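Local atomic coordinates of SusD homolog (Bacteroides thetaiotaomicron, PDB entry 3EHM), a protein that probably binds mucin O-glycans at the surface of a gut Bacteroides cell, as a SusD-like outer-membrane lipoprotein that serves their uptake. Residues V213-I218 and K518-R523; E451-Y456 and C483-R488. All blocks are in the same frame, centred on the assembly; numbering follows the deposited sequence.

Contact 1: V213-I218 and K518-R523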
loop_
_atom_site.group_PDB
_atom_site.type_symbol
_atom_site.label_atom_id
_atom_site.label_comp_id
_atom_site.label_asym_id
_atom_site.label_seq_id
_atom_site.Cartn_x
_atom_site.Cartn_y
_atom_site.Cartn_z
ATOM N N VAL A 213 -11.568 6.240 7.606
ATOM C CA VAL A 213 -12.313 5.673 6.496
ATOM C C VAL A 213 -12.157 4.152 6.541
ATOM O O VAL A 213 -13.092 3.416 6.233
ATOM C CB VAL A 213 -11.807 6.220 5.137
ATOM C CG1 VAL A 213 -12.426 5.437 3.987
ATOM C CG2 VAL A 213 -12.169 7.692 5.017
ATOM N N ARG A 214 -10.983 3.682 6.955
ATOM C CA ARG A 214 -10.734 2.246 7.039
ATOM C C ARG A 214 -11.680 1.549 8.020
ATOM O O ARG A 214 -12.038 0.394 7.818
ATOM C CB ARG A 214 -9.293 1.967 7.484
ATOM C CG ARG A 214 -8.911 0.486 7.419
ATOM C CD ARG A 214 -8.066 0.195 6.185
ATOM N NE ARG A 214 -6.675 0.593 6.392
ATOM C CZ ARG A 214 -5.944 1.278 5.516
ATOM N NH1 ARG A 214 -6.463 1.659 4.355
ATOM N NH2 ARG A 214 -4.683 1.568 5.800
ATOM N N VAL A 215 -12.088 2.248 9.077
ATOM C CA VAL A 215 -12.959 1.641 10.081
ATOM C C VAL A 215 -14.448 1.972 9.999
ATOM O O VAL A 215 -15.246 1.345 10.692
ATOM C CB VAL A 215 -12.506 2.012 11.515
ATOM C CG1 VAL A 215 -11.023 1.711 11.698
ATOM C CG2 VAL A 215 -12.796 3.481 11.787
ATOM N N HIS A 216 -14.837 2.921 9.155
ATOM C CA HIS A 216 -16.249 3.305 9.100
ATOM C C HIS A 216 -17.258 2.180 8.867
ATOM O O HIS A 216 -18.361 2.226 9.413
ATOM C CB HIS A 216 -16.453 4.467 8.106
ATOM C CG HIS A 216 -16.742 4.048 6.696
ATOM N ND1 HIS A 216 -18.014 3.754 6.255
ATOM C CD2 HIS A 216 -15.934 3.939 5.616
ATOM C CE1 HIS A 216 -17.977 3.484 4.962
ATOM N NE2 HIS A 216 -16.727 3.589 4.549
ATOM N N PHE A 217 -16.896 1.160 8.092
ATOM C CA PHE A 217 -17.822 0.056 7.854
ATOM C C PHE A 217 -17.995 -0.836 9.086
ATOM O O PHE A 217 -19.103 -1.283 9.389
ATOM C CB PHE A 217 -17.361 -0.804 6.668
ATOM C CG PHE A 217 -17.808 -0.283 5.327
ATOM C CD1 PHE A 217 -16.882 -0.030 4.320
ATOM C CD2 PHE A 217 -19.158 -0.039 5.074
ATOM C CE1 PHE A 217 -17.290 0.464 3.077
ATOM C CE2 PHE A 217 -19.577 0.454 3.835
ATOM C CZ PHE A 217 -18.640 0.706 2.836
ATOM N N ILE A 218 -16.899 -1.089 9.792
ATOM C CA ILE A 218 -16.924 -1.940 10.978
ATOM C C ILE A 218 -17.290 -1.170 12.243
ATOM O O ILE A 218 -17.977 -1.696 13.119
ATOM C CB ILE A 218 -15.550 -2.625 11.194
ATOM C CG1 ILE A 218 -15.284 -3.625 10.069
ATOM C CG2 ILE A 218 -15.516 -3.339 12.549
ATOM C CD1 ILE A 218 -16.229 -4.819 10.064
ATOM N N LYS A 518 -9.769 -13.443 7.634
ATOM C CA LYS A 518 -10.088 -12.044 7.370
ATOM C C LYS A 518 -9.742 -11.137 8.543
ATOM O O LYS A 518 -9.979 -11.476 9.704
ATOM C CB LYS A 518 -11.573 -11.891 7.032
ATOM C CG LYS A 518 -11.994 -12.566 5.735
ATOM C CD LYS A 518 -13.477 -12.344 5.477
ATOM C CE LYS A 518 -13.939 -13.060 4.217
ATOM N NZ LYS A 518 -15.354 -12.727 3.909
ATOM N N LEU A 519 -9.188 -9.973 8.231
ATOM C CA LEU A 519 -8.819 -9.032 9.270
ATOM C C LEU A 519 -10.026 -8.267 9.787
ATOM O O LEU A 519 -11.118 -8.347 9.224
ATOM C CB LEU A 519 -7.727 -8.089 8.762
ATOM C CG LEU A 519 -6.431 -8.858 8.467
ATOM C CD1 LEU A 519 -5.351 -7.915 7.937
ATOM C CD2 LEU A 519 -5.955 -9.544 9.745
ATOM N N TRP A 520 -9.815 -7.531 10.869
ATOM C CA TRP A 520 -10.868 -6.774 11.533
ATOM C C TRP A 520 -11.672 -5.779 10.700
ATOM O O TRP A 520 -12.897 -5.724 10.829
ATOM C CB TRP A 520 -10.275 -6.050 12.746
ATOM C CG TRP A 520 -11.260 -5.186 13.480
ATOM C CD1 TRP A 520 -12.374 -5.597 14.162
ATOM C CD2 TRP A 520 -11.221 -3.760 13.598
ATOM N NE1 TRP A 520 -13.030 -4.510 14.697
ATOM C CE2 TRP A 520 -12.344 -3.371 14.365
ATOM C CE3 TRP A 520 -10.346 -2.772 13.128
ATOM C CZ2 TRP A 520 -12.613 -2.037 14.674
ATOM C CZ3 TRP A 520 -10.616 -1.439 13.436
ATOM C CH2 TRP A 520 -11.743 -1.087 14.202
ATOM N N TRP A 521 -11.004 -4.993 9.857
ATOM C CA TRP A 521 -11.711 -3.991 9.057
ATOM C C TRP A 521 -12.433 -4.459 7.793
ATOM O O TRP A 521 -13.005 -3.638 7.073
ATOM C CB TRP A 521 -10.776 -2.822 8.705
ATOM C CG TRP A 521 -9.339 -3.192 8.427
ATOM C CD1 TRP A 521 -8.241 -2.807 9.149
ATOM C CD2 TRP A 521 -8.846 -3.999 7.352
ATOM N NE1 TRP A 521 -7.097 -3.326 8.591
ATOM C CE2 TRP A 521 -7.437 -4.061 7.487
ATOM C CE3 TRP A 521 -9.455 -4.676 6.286
ATOM C CZ2 TRP A 521 -6.628 -4.778 6.594
ATOM C CZ3 TRP A 521 -8.647 -5.390 5.396
ATOM C CH2 TRP A 521 -7.247 -5.432 5.559
ATOM N N VAL A 522 -12.431 -5.760 7.518
ATOM C CA VAL A 522 -13.113 -6.244 6.320
ATOM C C VAL A 522 -14.606 -6.006 6.500
ATOM O O VAL A 522 -15.200 -6.479 7.466
ATOM C CB VAL A 522 -12.863 -7.745 6.085
ATOM C CG1 VAL A 522 -13.673 -8.221 4.874
ATOM C CG2 VAL A 522 -11.380 -7.992 5.853
ATOM N N ARG A 523 -15.211 -5.270 5.574
ATOM C CA ARG A 523 -16.630 -4.962 5.685
ATOM C C ARG A 523 -17.529 -6.161 5.431
ATOM O O ARG A 523 -17.158 -7.105 4.730
ATOM C CB ARG A 523 -17.010 -3.818 4.736
ATOM C CG ARG A 523 -17.019 -4.158 3.251
ATOM C CD ARG A 523 -17.223 -2.880 2.449
ATOM N NE ARG A 523 -17.353 -3.087 1.010
ATOM C CZ ARG A 523 -18.466 -2.857 0.320
ATOM N NH1 ARG A 523 -19.558 -2.421 0.934
ATOM N NH2 ARG A 523 -18.480 -3.033 -0.994
HETATM O O HOH W 1 -14.083 -1.361 7.912
#
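Phe217 and Arg523 lead the tight part of this contact between the end of helix 197-215 and the C-terminal loop. Arg523 CG stands between its backbone N and carbonyl carbon (chi1 71°) and the chain is extended to NE, which carries the stem along the ring; CD sits over one face, 3.6 Å from the Phe217 ring centroid, a CH-pi contact. CE1 of His216 covers the opposite face. Buried beside them, Arg214 CG lies over the five-membered ring of Trp521, whose NE1 is hydrogen-bonded to Asp138; the charged end of Arg214 turns to Asp138 and to acidic residues of helix 449-459.

The more open side belongs to the partly exposed Ile218 and Trp520, where Ile218 CG2 stands 3.5 Å from Trp520 NE1 and Val215 CG1 is 3.6 Å from Trp520 CZ3. No direct hydrogen bond crosses; a water lies 2.7 Å from Arg214 O and from Trp521 O. In this helix-rich, TPR-related SusD-like fold, the turn 519-522 and Arg523 after it pack on 213-218 mainly through carbon surfaces. Carbon packing and one water thus join the segments, while the two arginines carry their charges to acidic residues of neighbouring helices, Glu431 among them for Arg523.

Contact 2: E451-Y456 and C483-R488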
loop_
_atom_site.group_PDB
_atom_site.type_symbol
_atom_site.label_atom_id
_atom_site.label_comp_id
_atom_site.label_asym_id
_atom_site.label_seq_id
_atom_site.Cartn_x
_atom_site.Cartn_y
_atom_site.Cartn_z
ATOM N N GLU A 451 -1.064 -0.489 0.622
ATOM C CA GLU A 451 -2.303 0.261 0.828
ATOM C C GLU A 451 -3.394 -0.233 -0.127
ATOM O O GLU A 451 -4.544 -0.388 0.264
ATOM C CB GLU A 451 -2.053 1.758 0.622
ATOM C CG GLU A 451 -3.248 2.668 0.890
ATOM C CD GLU A 451 -3.801 2.549 2.305
ATOM O OE1 GLU A 451 -3.033 2.213 3.235
ATOM O OE2 GLU A 451 -5.009 2.816 2.486
ATOM N N ALA A 452 -3.025 -0.488 -1.379
ATOM C CA ALA A 452 -3.986 -0.967 -2.365
ATOM C C ALA A 452 -4.504 -2.351 -1.982
ATOM O O ALA A 452 -5.684 -2.655 -2.154
ATOM C CB ALA A 452 -3.339 -1.009 -3.737
ATOM N N TRP A 453 -3.609 -3.189 -1.468
ATOM C CA TRP A 453 -3.968 -4.536 -1.051
ATOM C C TRP A 453 -4.900 -4.472 0.160
ATOM O O TRP A 453 -5.856 -5.236 0.261
ATOM C CB TRP A 453 -2.699 -5.326 -0.718
ATOM C CG TRP A 453 -2.950 -6.712 -0.235
ATOM C CD1 TRP A 453 -3.930 -7.566 -0.656
ATOM C CD2 TRP A 453 -2.171 -7.433 0.721
ATOM N NE1 TRP A 453 -3.808 -8.779 -0.020
ATOM C CE2 TRP A 453 -2.735 -8.726 0.831
ATOM C CE3 TRP A 453 -1.047 -7.117 1.495
ATOM C CZ2 TRP A 453 -2.213 -9.701 1.685
ATOM C CZ3 TRP A 453 -0.526 -8.092 2.347
ATOM C CH2 TRP A 453 -1.113 -9.368 2.432
ATOM N N THR A 454 -4.618 -3.549 1.073
ATOM C CA THR A 454 -5.451 -3.367 2.258
ATOM C C THR A 454 -6.842 -2.880 1.846
ATOM O O THR A 454 -7.859 -3.389 2.327
ATOM C CB THR A 454 -4.825 -2.334 3.221
ATOM O OG1 THR A 454 -3.571 -2.833 3.698
ATOM C CG2 THR A 454 -5.742 -2.069 4.405
ATOM N N GLU A 455 -6.888 -1.899 0.951
ATOM C CA GLU A 455 -8.166 -1.362 0.507
ATOM C C GLU A 455 -9.002 -2.379 -0.253
ATOM O O GLU A 455 -10.229 -2.365 -0.158
ATOM C CB GLU A 455 -7.953 -0.096 -0.326
ATOM C CG GLU A 455 -7.609 1.102 0.538
ATOM C CD GLU A 455 -8.739 1.462 1.493
ATOM O OE1 GLU A 455 -9.675 2.173 1.068
ATOM O OE2 GLU A 455 -8.705 1.021 2.663
ATOM N N TYR A 456 -8.353 -3.260 -1.008
ATOM C CA TYR A 456 -9.087 -4.290 -1.736
ATOM C C TYR A 456 -9.720 -5.259 -0.737
ATOM O O TYR A 456 -10.898 -5.602 -0.844
ATOM C CB TYR A 456 -8.164 -5.082 -2.663
ATOM C CG TYR A 456 -8.835 -6.323 -3.214
ATOM C CD1 TYR A 456 -9.767 -6.235 -4.249
ATOM C CD2 TYR A 456 -8.590 -7.579 -2.649
ATOM C CE1 TYR A 456 -10.445 -7.365 -4.709
ATOM C CE2 TYR A 456 -9.263 -8.716 -3.099
ATOM C CZ TYR A 456 -10.188 -8.601 -4.129
ATOM O OH TYR A 456 -10.860 -9.714 -4.574
ATOM N N CYS A 483 -11.030 -16.382 -2.487
ATOM C CA CYS A 483 -9.795 -15.607 -2.420
ATOM C C CYS A 483 -9.042 -15.438 -3.735
ATOM O O CYS A 483 -8.642 -16.416 -4.373
ATOM C CB CYS A 483 -8.826 -16.219 -1.393
ATOM S SG CYS A 483 -9.294 -15.985 0.347
ATOM N N ARG A 484 -8.855 -14.186 -4.136
ATOM C CA ARG A 484 -8.079 -13.879 -5.329
ATOM C C ARG A 484 -6.748 -13.338 -4.811
ATOM O O ARG A 484 -5.796 -13.181 -5.565
ATOM C CB ARG A 484 -8.789 -12.850 -6.209
ATOM C CG ARG A 484 -10.017 -13.430 -6.889
ATOM C CD ARG A 484 -10.554 -12.548 -8.003
ATOM N NE ARG A 484 -11.732 -13.168 -8.593
ATOM C CZ ARG A 484 -12.476 -12.627 -9.549
ATOM N NH1 ARG A 484 -12.171 -11.435 -10.046
ATOM N NH2 ARG A 484 -13.541 -13.281 -9.995
ATOM N N VAL A 485 -6.707 -13.064 -3.505
ATOM C CA VAL A 485 -5.503 -12.580 -2.820
ATOM C C VAL A 485 -5.555 -13.089 -1.382
ATOM O O VAL A 485 -6.627 -13.407 -0.879
ATOM C CB VAL A 485 -5.430 -11.025 -2.759
ATOM C CG1 VAL A 485 -5.654 -10.436 -4.136
ATOM C CG2 VAL A 485 -6.446 -10.478 -1.762
ATOM N N PRO A 486 -4.398 -13.198 -0.706
ATOM C CA PRO A 486 -4.459 -13.673 0.678
ATOM C C PRO A 486 -5.146 -12.583 1.508
ATOM O O PRO A 486 -5.078 -11.400 1.160
ATOM C CB PRO A 486 -2.985 -13.836 1.058
ATOM C CG PRO A 486 -2.312 -14.103 -0.269
ATOM C CD PRO A 486 -3.005 -13.126 -1.180
ATOM N N GLU A 487 -5.819 -12.972 2.585
ATOM C CA GLU A 487 -6.493 -11.997 3.441
ATOM C C GLU A 487 -5.491 -11.351 4.403
ATOM O O GLU A 487 -5.758 -10.295 4.982
ATOM C CB GLU A 487 -7.602 -12.673 4.259
ATOM C CG GLU A 487 -8.784 -13.220 3.458
ATOM C CD GLU A 487 -9.636 -12.136 2.815
ATOM O OE1 GLU A 487 -9.565 -10.964 3.252
ATOM O OE2 GLU A 487 -10.395 -12.463 1.874
ATOM N N ARG A 488 -4.335 -11.987 4.566
ATOM C CA ARG A 488 -3.308 -11.484 5.479
ATOM C C ARG A 488 -2.088 -12.385 5.428
ATOM O O ARG A 488 -2.152 -13.490 4.896
ATOM C CB ARG A 488 -3.839 -11.500 6.919
ATOM C CG ARG A 488 -4.158 -12.919 7.436
ATOM C CD ARG A 488 -4.685 -12.928 8.877
ATOM N NE ARG A 488 -3.645 -12.680 9.879
ATOM C CZ ARG A 488 -2.844 -13.615 10.386
ATOM N NH1 ARG A 488 -2.948 -14.878 9.995
ATOM N NH2 ARG A 488 -1.931 -13.287 11.291
HETATM O O HOH W 2 -10.674 -12.058 -3.250
#
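Trp453 reaches from helix 449-459 to the loop 483-488 and makes the one direct hydrogen bond between them, NE1 to Pro486 O at 3.1 Å. The bond is bent at the hydrogen, with an N-H...O angle of 135°, yet the donor approaches in the carbonyl plane and the oxygen lies close to the plane of the indole. With CG anti to the backbone N (chi1 178°), the indole is sent away from that nitrogen, and the turn about chi2 brings its N-H edge to the loop. Val485 CG2 comes up to the same edge, in the ring plane, 3.6 Å from NE1, and Pro486 CB lies more distantly by CZ2.

One turn of backbone away from that indole, Tyr456 CE2 meets Val485 CG2 at 3.6 Å. The valine methyl therefore fills the angle between two aromatic rings. Chi1 of -50° places this CG2 between its own backbone N and carbonyl carbon, while CG1 stays farther off, 4.1 Å from Tyr456 CE2. At the far end of the phenol, a water in the ring plane lies 2.7 Å from Tyr456 OH and accepts a bond from Arg484 N at 2.9 Å. Arg484 itself extends away to Gln529.

A leucine in place of Trp453 would probably leave Pro486 O without its helix donor and open a gap beside Val485 CG2. Tyr63, from the short helix 60-63, packs on Val485 and Pro486, and Val139 of helix 116-140 touches the indole, which sets the contact well inside the helix-rich SusD-like fold. Its chemistry implies a division of labour: apolar contact probably sets the spacing between helix and loop, while the indole N-H and one water serve the Pro486 carbonyl and the Arg484 N-H.

From the N terminus, the chain first reaches 213-218 at the end of helix 197-215, then runs through some 300 residues before 518-523 returns to it near the C terminus; contact 1 closes that long loop. Within it, contact 2 closes a much shorter one, from helix 449-459 across 26 residues to 483-488, so the two loops nest and do not cross. Their centres are 12 Å apart, and helix 449-459 joins them: Arg214 NH1 forms salt bridges with Glu451 and Glu455, and Trp521 packs on Thr454. Together they bind helix 197-215, helix 449-459 and two C-terminal loops of this SusD-like fold.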